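Local coordinates for protein MlnE (PDB 5D2E) that is the N-terminal B-type ketoreductase of a macrolactin assembly-line protein and probably uses NADPH to reduce beta-keto groups of polyketide intermediates, at residues 143-148 with 384-389; 378-383 with 419-424; 405-410 with 426-431. All blocks are in the same frame, centred on the assembly; numbering follows the deposited sequence.

Interaction 1. Residues 143-148 with 384-389. With NAP (NADP nicotinamide-adenine-dinucleotide phosphate), chain B.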
loop_
_atom_site.group_PDB
_atom_site.type_symbol
_atom_site.label_atom_id
_atom_site.label_comp_id
_atom_site.label_asym_id
_atom_site.label_seq_id
_atom_site.Cartn_x
_atom_site.Cartn_y
_atom_site.Cartn_z
ATOM N N ALA A 143 -9.189 -13.747 8.236
ATOM C CA ALA A 143 -9.886 -12.649 7.605
ATOM C C ALA A 143 -8.983 -12.036 6.540
ATOM O O ALA A 143 -9.452 -11.724 5.456
ATOM C CB ALA A 143 -10.247 -11.574 8.605
ATOM N N MET A 144 -7.720 -11.814 6.883
ATOM C CA MET A 144 -6.812 -11.185 5.924
ATOM C C MET A 144 -6.598 -12.058 4.706
ATOM O O MET A 144 -6.612 -11.561 3.575
ATOM C CB MET A 144 -5.538 -10.788 6.587
ATOM C CG MET A 144 -5.713 -9.628 7.558
ATOM S SD MET A 144 -4.058 -9.188 8.231
ATOM C CE MET A 144 -3.874 -10.489 9.398
ATOM N N ARG A 145 -6.464 -13.363 4.914
ATOM C CA ARG A 145 -6.322 -14.275 3.787
ATOM C C ARG A 145 -7.523 -14.201 2.866
ATOM O O ARG A 145 -7.350 -14.153 1.634
ATOM C CB ARG A 145 -6.105 -15.723 4.263
ATOM C CG ARG A 145 -4.701 -15.999 4.737
ATOM C CD ARG A 145 -4.450 -17.504 4.970
ATOM N NE ARG A 145 -3.141 -17.722 5.566
ATOM C CZ ARG A 145 -1.971 -17.554 4.930
ATOM N NH1 ARG A 145 -1.893 -17.135 3.664
ATOM N NH2 ARG A 145 -0.847 -17.797 5.590
ATOM N N LYS A 146 -8.731 -14.185 3.422
ATOM C CA LYS A 146 -9.948 -14.107 2.580
ATOM C C LYS A 146 -10.009 -12.814 1.818
ATOM O O LYS A 146 -10.357 -12.835 0.612
ATOM C CB LYS A 146 -11.216 -14.276 3.390
ATOM C CG LYS A 146 -11.250 -15.658 4.005
ATOM C CD LYS A 146 -12.571 -16.031 4.674
ATOM C CE LYS A 146 -12.492 -17.533 5.034
ATOM N NZ LYS A 146 -13.216 -17.914 6.279
ATOM N N GLN A 147 -9.650 -11.695 2.485
ATOM C CA GLN A 147 -9.695 -10.397 1.786
ATOM C C GLN A 147 -8.677 -10.376 0.614
ATOM O O GLN A 147 -8.982 -9.927 -0.480
ATOM C CB GLN A 147 -9.479 -9.233 2.709
ATOM C CG GLN A 147 -10.630 -9.002 3.733
ATOM C CD GLN A 147 -10.614 -7.591 4.242
ATOM O OE1 GLN A 147 -9.525 -7.005 4.442
ATOM N NE2 GLN A 147 -11.772 -6.996 4.336
ATOM N N LEU A 148 -7.491 -10.932 0.851
ATOM C CA LEU A 148 -6.458 -10.956 -0.200
ATOM C C LEU A 148 -6.921 -11.836 -1.349
ATOM O O LEU A 148 -6.768 -11.468 -2.545
ATOM C CB LEU A 148 -5.145 -11.433 0.375
ATOM C CG LEU A 148 -4.448 -10.447 1.326
ATOM C CD1 LEU A 148 -3.434 -11.207 2.181
ATOM C CD2 LEU A 148 -3.762 -9.365 0.504
ATOM N N LYS A 384 5.081 -6.707 5.029
ATOM C CA LYS A 384 4.440 -5.397 4.985
ATOM C C LYS A 384 2.902 -5.497 5.146
ATOM O O LYS A 384 2.259 -4.566 5.564
ATOM C CB LYS A 384 4.813 -4.705 3.674
ATOM C CG LYS A 384 6.228 -4.143 3.676
ATOM C CD LYS A 384 6.669 -3.683 2.361
ATOM C CE LYS A 384 8.110 -3.157 2.382
ATOM N NZ LYS A 384 8.234 -1.913 3.152
ATOM N N VAL A 385 2.307 -6.615 4.755
ATOM C CA VAL A 385 0.862 -6.825 4.995
ATOM C C VAL A 385 0.680 -7.517 6.329
ATOM O O VAL A 385 0.317 -6.868 7.301
ATOM C CB VAL A 385 0.176 -7.499 3.830
ATOM C CG1 VAL A 385 -1.311 -7.776 4.168
ATOM C CG2 VAL A 385 0.328 -6.637 2.603
ATOM N N PHE A 386 1.046 -8.789 6.422
ATOM C CA PHE A 386 0.866 -9.541 7.671
ATOM C C PHE A 386 1.763 -9.055 8.783
ATOM O O PHE A 386 1.324 -8.884 9.936
ATOM C CB PHE A 386 1.110 -11.022 7.422
ATOM C CG PHE A 386 0.074 -11.647 6.571
ATOM C CD1 PHE A 386 -1.120 -12.061 7.140
ATOM C CD2 PHE A 386 0.261 -11.809 5.221
ATOM C CE1 PHE A 386 -2.077 -12.656 6.383
ATOM C CE2 PHE A 386 -0.707 -12.433 4.445
ATOM C CZ PHE A 386 -1.893 -12.828 5.039
ATOM N N GLY A 387 3.020 -8.781 8.455
ATOM C CA GLY A 387 3.987 -8.359 9.476
ATOM C C GLY A 387 3.573 -7.101 10.206
ATOM O O GLY A 387 3.610 -7.037 11.423
ATOM N N THR A 388 3.170 -6.109 9.433
ATOM C CA THR A 388 2.687 -4.862 9.995
ATOM C C THR A 388 1.550 -5.112 10.981
ATOM O O THR A 388 1.527 -4.537 12.079
ATOM C CB THR A 388 2.217 -3.957 8.869
ATOM O OG1 THR A 388 3.263 -3.774 7.923
ATOM C CG2 THR A 388 1.807 -2.603 9.393
ATOM N N VAL A 389 0.606 -5.967 10.571
ATOM C CA VAL A 389 -0.589 -6.224 11.394
ATOM C C VAL A 389 -0.191 -6.942 12.656
ATOM O O VAL A 389 -0.694 -6.627 13.739
ATOM C CB VAL A 389 -1.704 -6.956 10.591
ATOM C CG1 VAL A 389 -2.900 -7.335 11.458
ATOM C CG2 VAL A 389 -2.190 -6.034 9.425
HETATM P PA NAP B . 17.164 -4.200 3.021
HETATM O O1A NAP B . 18.623 -3.767 3.330
HETATM O O2A NAP B . 16.824 -5.492 2.300
HETATM O O5B NAP B . 16.520 -4.327 4.490
HETATM C C5B NAP B . 15.242 -4.933 4.636
HETATM C C4B NAP B . 15.441 -5.920 5.759
HETATM O O4B NAP B . 14.179 -6.586 5.982
HETATM C C3B NAP B . 16.465 -7.050 5.465
HETATM O O3B NAP B . 17.616 -6.916 6.305
HETATM C C2B NAP B . 15.716 -8.344 5.825
HETATM O O2B NAP B . 16.528 -9.212 6.567
HETATM C C1B NAP B . 14.486 -7.816 6.600
HETATM N N9A NAP B . 13.297 -8.650 6.484
HETATM C C8A NAP B . 12.655 -9.066 5.326
HETATM N N7A NAP B . 11.593 -9.895 5.618
HETATM C C5A NAP B . 11.509 -9.946 6.963
HETATM C C6A NAP B . 10.657 -10.615 7.920
HETATM N N6A NAP B . 9.612 -11.360 7.430
HETATM N N1A NAP B . 10.962 -10.493 9.289
HETATM C C2A NAP B . 12.000 -9.739 9.695
HETATM N N3A NAP B . 12.841 -9.085 8.848
HETATM C C4A NAP B . 12.656 -9.155 7.525
HETATM O O3 NAP B . 16.357 -2.997 2.272
HETATM P PN NAP B . 16.462 -1.409 2.589
HETATM O O1N NAP B . 16.992 -0.678 1.368
HETATM O O2N NAP B . 16.994 -1.308 3.995
HETATM O O5D NAP B . 14.935 -0.894 2.717
HETATM C C5D NAP B . 14.315 -1.081 4.022
HETATM C C4D NAP B . 12.825 -0.711 4.008
HETATM O O4D NAP B . 12.595 0.572 3.444
HETATM C C3D NAP B . 12.063 -1.712 3.129
HETATM O O3D NAP B . 10.864 -2.077 3.788
HETATM C C2D NAP B . 11.815 -0.978 1.823
HETATM O O2D NAP B . 10.639 -1.472 1.122
HETATM C C1D NAP B . 11.758 0.517 2.251
HETATM N N1N NAP B . 12.199 1.384 1.128
HETATM C C2N NAP B . 13.532 1.471 0.769
HETATM C C3N NAP B . 14.010 2.265 -0.290
HETATM C C7N NAP B . 15.518 2.353 -0.656
HETATM O O7N NAP B . 15.888 3.009 -1.633
HETATM N N7N NAP B . 16.480 1.760 0.065
HETATM C C4N NAP B . 13.055 2.974 -1.032
HETATM C C5N NAP B . 11.700 2.852 -0.696
HETATM C C6N NAP B . 11.289 2.071 0.401
HETATM P P2B NAP B . 16.315 -10.840 6.639
HETATM O O1X NAP B . 16.393 -11.413 5.231
HETATM O O2X NAP B . 17.438 -11.341 7.603
HETATM O O3X NAP B . 14.940 -11.038 7.214
#

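Interaction 2. Residues 378-383 with 419-424. With NAP (NADP nicotinamide-adenine-dinucleotide phosphate), chain B.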
loop_
_atom_site.group_PDB
_atom_site.type_symbol
_atom_site.label_atom_id
_atom_site.label_comp_id
_atom_site.label_asym_id
_atom_site.label_seq_id
_atom_site.Cartn_x
_atom_site.Cartn_y
_atom_site.Cartn_z
ATOM N N GLU A 378 3.246 -13.769 -2.484
ATOM C CA GLU A 378 3.143 -14.108 -1.044
ATOM C C GLU A 378 4.380 -13.704 -0.271
ATOM O O GLU A 378 4.274 -13.173 0.836
ATOM C CB GLU A 378 2.903 -15.590 -0.767
ATOM C CG GLU A 378 1.611 -16.123 -1.345
ATOM C CD GLU A 378 1.470 -17.662 -1.379
ATOM O OE1 GLU A 378 2.459 -18.426 -1.407
ATOM O OE2 GLU A 378 0.305 -18.098 -1.373
ATOM N N GLU A 379 5.548 -13.971 -0.865
ATOM C CA GLU A 379 6.811 -13.566 -0.260
ATOM C C GLU A 379 6.992 -12.100 -0.130
ATOM O O GLU A 379 7.436 -11.630 0.905
ATOM C CB GLU A 379 8.012 -14.112 -1.063
ATOM C CG GLU A 379 8.139 -15.604 -0.897
ATOM C CD GLU A 379 9.348 -16.076 -1.705
ATOM O OE1 GLU A 379 10.474 -15.649 -1.361
ATOM O OE2 GLU A 379 9.137 -16.724 -2.714
ATOM N N VAL A 380 6.711 -11.355 -1.176
ATOM C CA VAL A 380 6.901 -9.899 -1.134
ATOM C C VAL A 380 5.954 -9.232 -0.149
ATOM O O VAL A 380 6.345 -8.276 0.525
ATOM C CB VAL A 380 6.754 -9.314 -2.528
ATOM C CG1 VAL A 380 6.576 -7.817 -2.512
ATOM C CG2 VAL A 380 7.920 -9.738 -3.395
ATOM N N ILE A 381 4.696 -9.686 -0.087
ATOM C CA ILE A 381 3.736 -8.990 0.755
ATOM C C ILE A 381 3.841 -9.373 2.242
ATOM O O ILE A 381 3.355 -8.600 3.094
ATOM C CB ILE A 381 2.257 -9.150 0.305
ATOM C CG1 ILE A 381 1.707 -10.538 0.589
ATOM C CG2 ILE A 381 2.119 -8.727 -1.153
ATOM C CD1 ILE A 381 0.200 -10.641 0.303
ATOM N N ALA A 382 4.418 -10.541 2.549
ATOM C CA ALA A 382 4.380 -11.060 3.917
ATOM C C ALA A 382 4.807 -10.044 4.971
ATOM O O ALA A 382 4.095 -9.879 5.938
ATOM C CB ALA A 382 5.271 -12.321 4.037
ATOM N N PRO A 383 5.974 -9.377 4.809
ATOM C CA PRO A 383 6.368 -8.535 5.938
ATOM C C PRO A 383 5.594 -7.236 6.132
ATOM O O PRO A 383 5.528 -6.696 7.255
ATOM C CB PRO A 383 7.825 -8.202 5.643
ATOM C CG PRO A 383 7.985 -8.402 4.156
ATOM C CD PRO A 383 7.032 -9.480 3.793
ATOM N N SER A 419 4.355 -4.620 -8.897
ATOM C CA SER A 419 2.909 -4.550 -8.587
ATOM C C SER A 419 2.547 -4.999 -7.129
ATOM O O SER A 419 1.718 -4.348 -6.469
ATOM C CB SER A 419 2.094 -5.311 -9.615
ATOM O OG SER A 419 2.448 -6.640 -9.597
ATOM N N ASP A 420 3.139 -6.081 -6.671
ATOM C CA ASP A 420 2.884 -6.662 -5.371
ATOM C C ASP A 420 3.597 -5.854 -4.299
ATOM O O ASP A 420 3.043 -5.612 -3.218
ATOM C CB ASP A 420 3.280 -8.128 -5.251
ATOM C CG ASP A 420 4.673 -8.448 -5.861
ATOM O OD1 ASP A 420 5.245 -7.581 -6.556
ATOM O OD2 ASP A 420 5.169 -9.542 -5.613
ATOM N N TYR A 421 4.775 -5.350 -4.636
ATOM C CA TYR A 421 5.532 -4.450 -3.726
ATOM C C TYR A 421 4.761 -3.153 -3.498
ATOM O O TYR A 421 4.649 -2.673 -2.356
ATOM C CB TYR A 421 6.925 -4.171 -4.312
ATOM C CG TYR A 421 7.858 -3.342 -3.469
ATOM C CD1 TYR A 421 8.487 -3.872 -2.336
ATOM C CD2 TYR A 421 8.185 -2.050 -3.852
ATOM C CE1 TYR A 421 9.357 -3.107 -1.562
ATOM C CE2 TYR A 421 9.074 -1.285 -3.095
ATOM C CZ TYR A 421 9.643 -1.820 -1.972
ATOM O OH TYR A 421 10.504 -1.032 -1.274
ATOM N N ALA A 422 4.241 -2.564 -4.574
ATOM C CA ALA A 422 3.461 -1.347 -4.518
ATOM C C ALA A 422 2.221 -1.586 -3.646
ATOM O O ALA A 422 1.938 -0.788 -2.752
ATOM C CB ALA A 422 3.084 -0.903 -5.906
ATOM N N PHE A 423 1.543 -2.727 -3.859
ATOM C CA PHE A 423 0.386 -3.108 -3.053
ATOM C C PHE A 423 0.752 -3.226 -1.563
ATOM O O PHE A 423 0.041 -2.701 -0.693
ATOM C CB PHE A 423 -0.189 -4.435 -3.560
ATOM C CG PHE A 423 -1.226 -5.027 -2.658
ATOM C CD1 PHE A 423 -2.544 -4.610 -2.772
ATOM C CD2 PHE A 423 -0.896 -5.890 -1.673
ATOM C CE1 PHE A 423 -3.529 -5.119 -1.975
ATOM C CE2 PHE A 423 -1.871 -6.358 -0.789
ATOM C CZ PHE A 423 -3.195 -5.985 -0.971
ATOM N N ALA A 424 1.818 -3.980 -1.272
ATOM C CA ALA A 424 2.216 -4.226 0.093
ATOM C C ALA A 424 2.485 -2.880 0.858
ATOM O O ALA A 424 2.042 -2.681 1.996
ATOM C CB ALA A 424 3.394 -5.138 0.149
HETATM P PA NAP B . 17.164 -4.200 3.021
HETATM O O1A NAP B . 18.623 -3.767 3.330
HETATM O O2A NAP B . 16.824 -5.492 2.300
HETATM O O5B NAP B . 16.520 -4.327 4.490
HETATM C C5B NAP B . 15.242 -4.933 4.636
HETATM C C4B NAP B . 15.441 -5.920 5.759
HETATM O O4B NAP B . 14.179 -6.586 5.982
HETATM C C3B NAP B . 16.465 -7.050 5.465
HETATM O O3B NAP B . 17.616 -6.916 6.305
HETATM C C2B NAP B . 15.716 -8.344 5.825
HETATM O O2B NAP B . 16.528 -9.212 6.567
HETATM C C1B NAP B . 14.486 -7.816 6.600
HETATM N N9A NAP B . 13.297 -8.650 6.484
HETATM C C8A NAP B . 12.655 -9.066 5.326
HETATM N N7A NAP B . 11.593 -9.895 5.618
HETATM C C5A NAP B . 11.509 -9.946 6.963
HETATM C C6A NAP B . 10.657 -10.615 7.920
HETATM N N6A NAP B . 9.612 -11.360 7.430
HETATM N N1A NAP B . 10.962 -10.493 9.289
HETATM C C2A NAP B . 12.000 -9.739 9.695
HETATM N N3A NAP B . 12.841 -9.085 8.848
HETATM C C4A NAP B . 12.656 -9.155 7.525
HETATM O O3 NAP B . 16.357 -2.997 2.272
HETATM P PN NAP B . 16.462 -1.409 2.589
HETATM O O1N NAP B . 16.992 -0.678 1.368
HETATM O O2N NAP B . 16.994 -1.308 3.995
HETATM O O5D NAP B . 14.935 -0.894 2.717
HETATM C C5D NAP B . 14.315 -1.081 4.022
HETATM C C4D NAP B . 12.825 -0.711 4.008
HETATM O O4D NAP B . 12.595 0.572 3.444
HETATM C C3D NAP B . 12.063 -1.712 3.129
HETATM O O3D NAP B . 10.864 -2.077 3.788
HETATM C C2D NAP B . 11.815 -0.978 1.823
HETATM O O2D NAP B . 10.639 -1.472 1.122
HETATM C C1D NAP B . 11.758 0.517 2.251
HETATM N N1N NAP B . 12.199 1.384 1.128
HETATM C C2N NAP B . 13.532 1.471 0.769
HETATM C C3N NAP B . 14.010 2.265 -0.290
HETATM C C7N NAP B . 15.518 2.353 -0.656
HETATM O O7N NAP B . 15.888 3.009 -1.633
HETATM N N7N NAP B . 16.480 1.760 0.065
HETATM C C4N NAP B . 13.055 2.974 -1.032
HETATM C C5N NAP B . 11.700 2.852 -0.696
HETATM C C6N NAP B . 11.289 2.071 0.401
HETATM P P2B NAP B . 16.315 -10.840 6.639
HETATM O O1X NAP B . 16.393 -11.413 5.231
HETATM O O2X NAP B . 17.438 -11.341 7.603
HETATM O O3X NAP B . 14.940 -11.038 7.214
#

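Interaction 3. Residues 405-410 with 426-431. With NAP (NADP nicotinamide-adenine-dinucleotide phosphate), chain B.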
loop_
_atom_site.group_PDB
_atom_site.type_symbol
_atom_site.label_atom_id
_atom_site.label_comp_id
_atom_site.label_asym_id
_atom_site.label_seq_id
_atom_site.Cartn_x
_atom_site.Cartn_y
_atom_site.Cartn_z
ATOM N N MET A 405 5.952 3.117 9.745
ATOM C CA MET A 405 6.087 2.186 8.652
ATOM C C MET A 405 6.930 2.811 7.509
ATOM O O MET A 405 6.661 3.912 7.002
ATOM C CB MET A 405 4.699 1.783 8.199
ATOM C CG MET A 405 3.969 0.959 9.270
ATOM S SD MET A 405 2.193 0.914 8.943
ATOM C CE MET A 405 1.856 2.527 9.600
ATOM N N PHE A 406 7.955 2.066 7.073
ATOM C CA PHE A 406 8.821 2.489 5.917
ATOM C C PHE A 406 8.194 1.976 4.639
ATOM O O PHE A 406 8.393 0.814 4.218
ATOM C CB PHE A 406 10.258 1.966 6.110
ATOM C CG PHE A 406 11.096 2.774 7.115
ATOM C CD1 PHE A 406 10.546 3.786 7.921
ATOM C CD2 PHE A 406 12.437 2.540 7.250
ATOM C CE1 PHE A 406 11.301 4.549 8.788
ATOM C CE2 PHE A 406 13.206 3.309 8.141
ATOM C CZ PHE A 406 12.650 4.312 8.894
ATOM N N SER A 407 7.357 2.832 4.064
ATOM C CA SER A 407 6.641 2.504 2.870
ATOM C C SER A 407 7.471 3.001 1.668
ATOM O O SER A 407 8.655 3.325 1.802
ATOM C CB SER A 407 5.236 3.123 2.966
ATOM O OG SER A 407 4.425 2.672 1.896
ATOM N N SER A 408 6.867 3.041 0.493
ATOM C CA SER A 408 7.555 3.322 -0.714
ATOM C C SER A 408 6.701 4.204 -1.558
ATOM O O SER A 408 5.471 4.078 -1.611
ATOM C CB SER A 408 7.865 1.989 -1.450
ATOM O OG SER A 408 8.294 2.236 -2.775
ATOM N N LEU A 409 7.356 5.118 -2.247
ATOM C CA LEU A 409 6.773 5.901 -3.262
ATOM C C LEU A 409 6.171 5.079 -4.408
ATOM O O LEU A 409 5.235 5.563 -5.064
ATOM C CB LEU A 409 7.779 6.924 -3.778
ATOM C CG LEU A 409 7.312 8.089 -4.633
ATOM C CD1 LEU A 409 6.332 8.970 -3.865
ATOM C CD2 LEU A 409 8.546 8.877 -5.069
ATOM N N SER A 410 6.600 3.830 -4.579
ATOM C CA SER A 410 5.963 2.907 -5.503
ATOM C C SER A 410 4.451 2.675 -5.215
ATOM O O SER A 410 3.720 2.299 -6.113
ATOM C CB SER A 410 6.696 1.583 -5.559
ATOM O OG SER A 410 6.408 0.765 -4.416
ATOM N N GLY A 426 1.266 0.021 -0.037
ATOM C CA GLY A 426 0.006 0.759 -0.003
ATOM C C GLY A 426 -0.874 0.253 1.128
ATOM O O GLY A 426 -1.645 1.032 1.724
ATOM N N CYS A 427 -0.732 -1.025 1.458
ATOM C CA CYS A 427 -1.428 -1.604 2.577
ATOM C C CYS A 427 -1.007 -0.978 3.941
ATOM O O CYS A 427 -1.877 -0.616 4.729
ATOM C CB CYS A 427 -1.303 -3.082 2.527
ATOM S SG CYS A 427 -2.265 -3.847 3.800
ATOM N N MET A 428 0.278 -0.767 4.171
ATOM C CA MET A 428 0.722 -0.010 5.328
ATOM C C MET A 428 0.168 1.384 5.369
ATOM O O MET A 428 -0.198 1.867 6.426
ATOM C CB MET A 428 2.265 0.054 5.404
ATOM C CG MET A 428 2.878 -1.304 5.451
ATOM S SD MET A 428 4.593 -1.443 5.946
ATOM C CE MET A 428 5.422 -0.406 4.742
ATOM N N ASP A 429 0.171 2.068 4.227
ATOM C CA ASP A 429 -0.328 3.395 4.145
ATOM C C ASP A 429 -1.809 3.484 4.658
ATOM O O ASP A 429 -2.148 4.392 5.450
ATOM C CB ASP A 429 -0.281 3.960 2.737
ATOM C CG ASP A 429 1.125 3.977 2.114
ATOM O OD1 ASP A 429 2.132 3.897 2.831
ATOM O OD2 ASP A 429 1.172 4.138 0.876
ATOM N N GLY A 430 -2.647 2.547 4.222
ATOM C CA GLY A 430 -4.029 2.453 4.687
ATOM C C GLY A 430 -4.174 1.938 6.127
ATOM O O GLY A 430 -5.098 2.360 6.858
ATOM N N PHE A 431 -3.205 1.152 6.589
ATOM C CA PHE A 431 -3.271 0.599 7.915
ATOM C C PHE A 431 -3.176 1.669 8.994
ATOM O O PHE A 431 -3.604 1.462 10.138
ATOM C CB PHE A 431 -2.213 -0.491 8.118
ATOM C CG PHE A 431 -2.376 -1.264 9.409
ATOM C CD1 PHE A 431 -3.427 -2.170 9.569
ATOM C CD2 PHE A 431 -1.516 -1.056 10.487
ATOM C CE1 PHE A 431 -3.597 -2.875 10.772
ATOM C CE2 PHE A 431 -1.645 -1.802 11.652
ATOM C CZ PHE A 431 -2.683 -2.694 11.822
HETATM P PA NAP B . 17.164 -4.200 3.021
HETATM O O1A NAP B . 18.623 -3.767 3.330
HETATM O O2A NAP B . 16.824 -5.492 2.300
HETATM O O5B NAP B . 16.520 -4.327 4.490
HETATM C C5B NAP B . 15.242 -4.933 4.636
HETATM C C4B NAP B . 15.441 -5.920 5.759
HETATM O O4B NAP B . 14.179 -6.586 5.982
HETATM C C3B NAP B . 16.465 -7.050 5.465
HETATM O O3B NAP B . 17.616 -6.916 6.305
HETATM C C2B NAP B . 15.716 -8.344 5.825
HETATM O O2B NAP B . 16.528 -9.212 6.567
HETATM C C1B NAP B . 14.486 -7.816 6.600
HETATM N N9A NAP B . 13.297 -8.650 6.484
HETATM C C8A NAP B . 12.655 -9.066 5.326
HETATM N N7A NAP B . 11.593 -9.895 5.618
HETATM C C5A NAP B . 11.509 -9.946 6.963
HETATM C C6A NAP B . 10.657 -10.615 7.920
HETATM N N6A NAP B . 9.612 -11.360 7.430
HETATM N N1A NAP B . 10.962 -10.493 9.289
HETATM C C2A NAP B . 12.000 -9.739 9.695
HETATM N N3A NAP B . 12.841 -9.085 8.848
HETATM C C4A NAP B . 12.656 -9.155 7.525
HETATM O O3 NAP B . 16.357 -2.997 2.272
HETATM P PN NAP B . 16.462 -1.409 2.589
HETATM O O1N NAP B . 16.992 -0.678 1.368
HETATM O O2N NAP B . 16.994 -1.308 3.995
HETATM O O5D NAP B . 14.935 -0.894 2.717
HETATM C C5D NAP B . 14.315 -1.081 4.022
HETATM C C4D NAP B . 12.825 -0.711 4.008
HETATM O O4D NAP B . 12.595 0.572 3.444
HETATM C C3D NAP B . 12.063 -1.712 3.129
HETATM O O3D NAP B . 10.864 -2.077 3.788
HETATM C C2D NAP B . 11.815 -0.978 1.823
HETATM O O2D NAP B . 10.639 -1.472 1.122
HETATM C C1D NAP B . 11.758 0.517 2.251
HETATM N N1N NAP B . 12.199 1.384 1.128
HETATM C C2N NAP B . 13.532 1.471 0.769
HETATM C C3N NAP B . 14.010 2.265 -0.290
HETATM C C7N NAP B . 15.518 2.353 -0.656
HETATM O O7N NAP B . 15.888 3.009 -1.633
HETATM N N7N NAP B . 16.480 1.760 0.065
HETATM C C4N NAP B . 13.055 2.974 -1.032
HETATM C C5N NAP B . 11.700 2.852 -0.696
HETATM C C6N NAP B . 11.289 2.071 0.401
HETATM P P2B NAP B . 16.315 -10.840 6.639
HETATM O O1X NAP B . 16.393 -11.413 5.231
HETATM O O2X NAP B . 17.438 -11.341 7.603
HETATM O O3X NAP B . 14.940 -11.038 7.214
#

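Interaction 1. Residues 143-148 with 384-389
Met144 and Leu148 of helix 141-164 both meet Phe386 from one side of its ring plane, and Arg145 CG comes from the other. On the packed side, Leu148 touches the far end of the ring: its CD1 is 3.6 Å from Phe386 CZ. Met144 passes the ring in the opposite direction. Its CE is 3.9 Å from Phe386 CD1, and its SD lies 5.0 Å from the ring centroid, 45° off the normal. This is an oblique Met-aromatic contact. The Met144 chain is extended at chi2 and then bends at chi3 (-78°), which leaves its tip against both Phe386 and Val389. Met144 and Val389 meet tip to tip, with Met144 SD 3.9 Å from Val389 CG2. No hydrogen bond crosses this apolar core.

The other side is looser and faces solvent. There Arg145 offers only its aliphatic part, with CG 4.2 Å from Phe386 CZ, while its guanidinium group pairs with Glu141. At the far end of 384-389, Lys384 turns to the cofactor: its NZ donates to O3D of NADP at 2.7 Å and weakly to O2D. Helix 141-164 lies in the first, cofactor-free Rossmann-like half, the structural subdomain, and 384-389 lies in the catalytic half that binds NADP. The contact joins the two. Helix 186-201 packs on Met144 and Leu148, and helix 419-437 touches Val389 through Phe431.

Interaction 2. Residues 378-383 with 419-424
Val380 and Ile381 pack against one face of helix 419-437, and apolar contacts dominate. The CG1 branch of Val380 lies anti to the backbone N (chi1 165°) and rests on the backbone of the helix, 3.7 Å from Tyr421 N. The same methyl lies near the plane of the Tyr421 ring, at its edge. Ile381 works through its CG2 branch, which is 4.0 Å from Ala424 CB and 4.2 Å from Phe423 CD2, at the edge of that ring. Small Ala424 lets the backbones come close: Ile381 CA and Ala424 CA are 5.0 Å apart.

Polar groups meet apolar ones at Asp420. Its side chain crosses Val380 at about a right angle, with OD2 3.5 Å from Val380 CB. The carboxylate forms a salt bridge with Lys372. Its OD1 also accepts a weak bond from Tyr421 N.

The polar contact with the cofactor is made by Tyr421. With CG anti to the backbone N (chi1 -176°), the ring extends to the nicotinamide ribose. Its OH and O2D of NADP are hydrogen-bonded at a modelled 2.4 Å, a length too short to be taken literally. In the short-chain dehydrogenase/reductase family a tyrosine in this place is the usual catalytic acid. Helix 141-164 packs beside the contact, with Tyr153 on Ile381, while helix 186-201 reaches Phe423 through Ala190.

Interaction 3. Residues 405-410 with 426-431
Met405 and Met428 both start with CG beside the backbone N and both bend at chi3, and their side chains slide past each other in opposite directions. Met405 SD comes to 3.6 Å from Met428 CB and lies at the edge of the Phe431 ring. The bend in Met428 brings its CE to the strand backbone, 3.3 Å from Phe406 O.

Ser407 has OG anti to the backbone N (chi1 -172°), and this hydroxyl donates to Asp429 OD1 at 2.8 Å. It meets the oxygen on the syn side, 30° out of the carboxylate plane. The hydroxyl has a second hydrogen bond, with Asn425 O. Asp429 is held further by Ser446 and Asn448, so its buried carboxylate has several partners and is fixed in place.

The C-terminal end of the strand borders the cofactor. Ser407 O is 3.2 Å from C6N of the nicotinamide, and Phe406 CB is 3.8 Å from O4D of its ribose. The axes of strand 405-408 and helix 426-431 come within 8.0 Å, with 131° between their directions. They belong to the Rossmann-fold beta-alpha-beta unit 402-408, 419-437 and 443-453. Helix 386-394 flanks them, with Thr388 touching both methionines.

How the interactions relate
Each of the three contacts has a residue that touches NADP. Interactions 2 and 3 share helix 419-437: its start carries Tyr421, and residues 426-431 pack on the strand that borders the nicotinamide. Interaction 1 lies about 10 Å from interaction 2 and 13 Å from interaction 3, centre to centre. It is tied to interaction 2 by a probable hydrogen bond from Gly387 N to Ala382 O (2.9 Å), and Leu148 CD2 packs on Phe423 CZ at 3.7 Å. Lys384 NZ of interaction 1 lies 2.9 Å from Phe406 O of interaction 3. Lys384 and Tyr421 both reach O2D of the nicotinamide ribose, Lys384 weakly, while Ser407 and Ser408 border the nicotinamide ring.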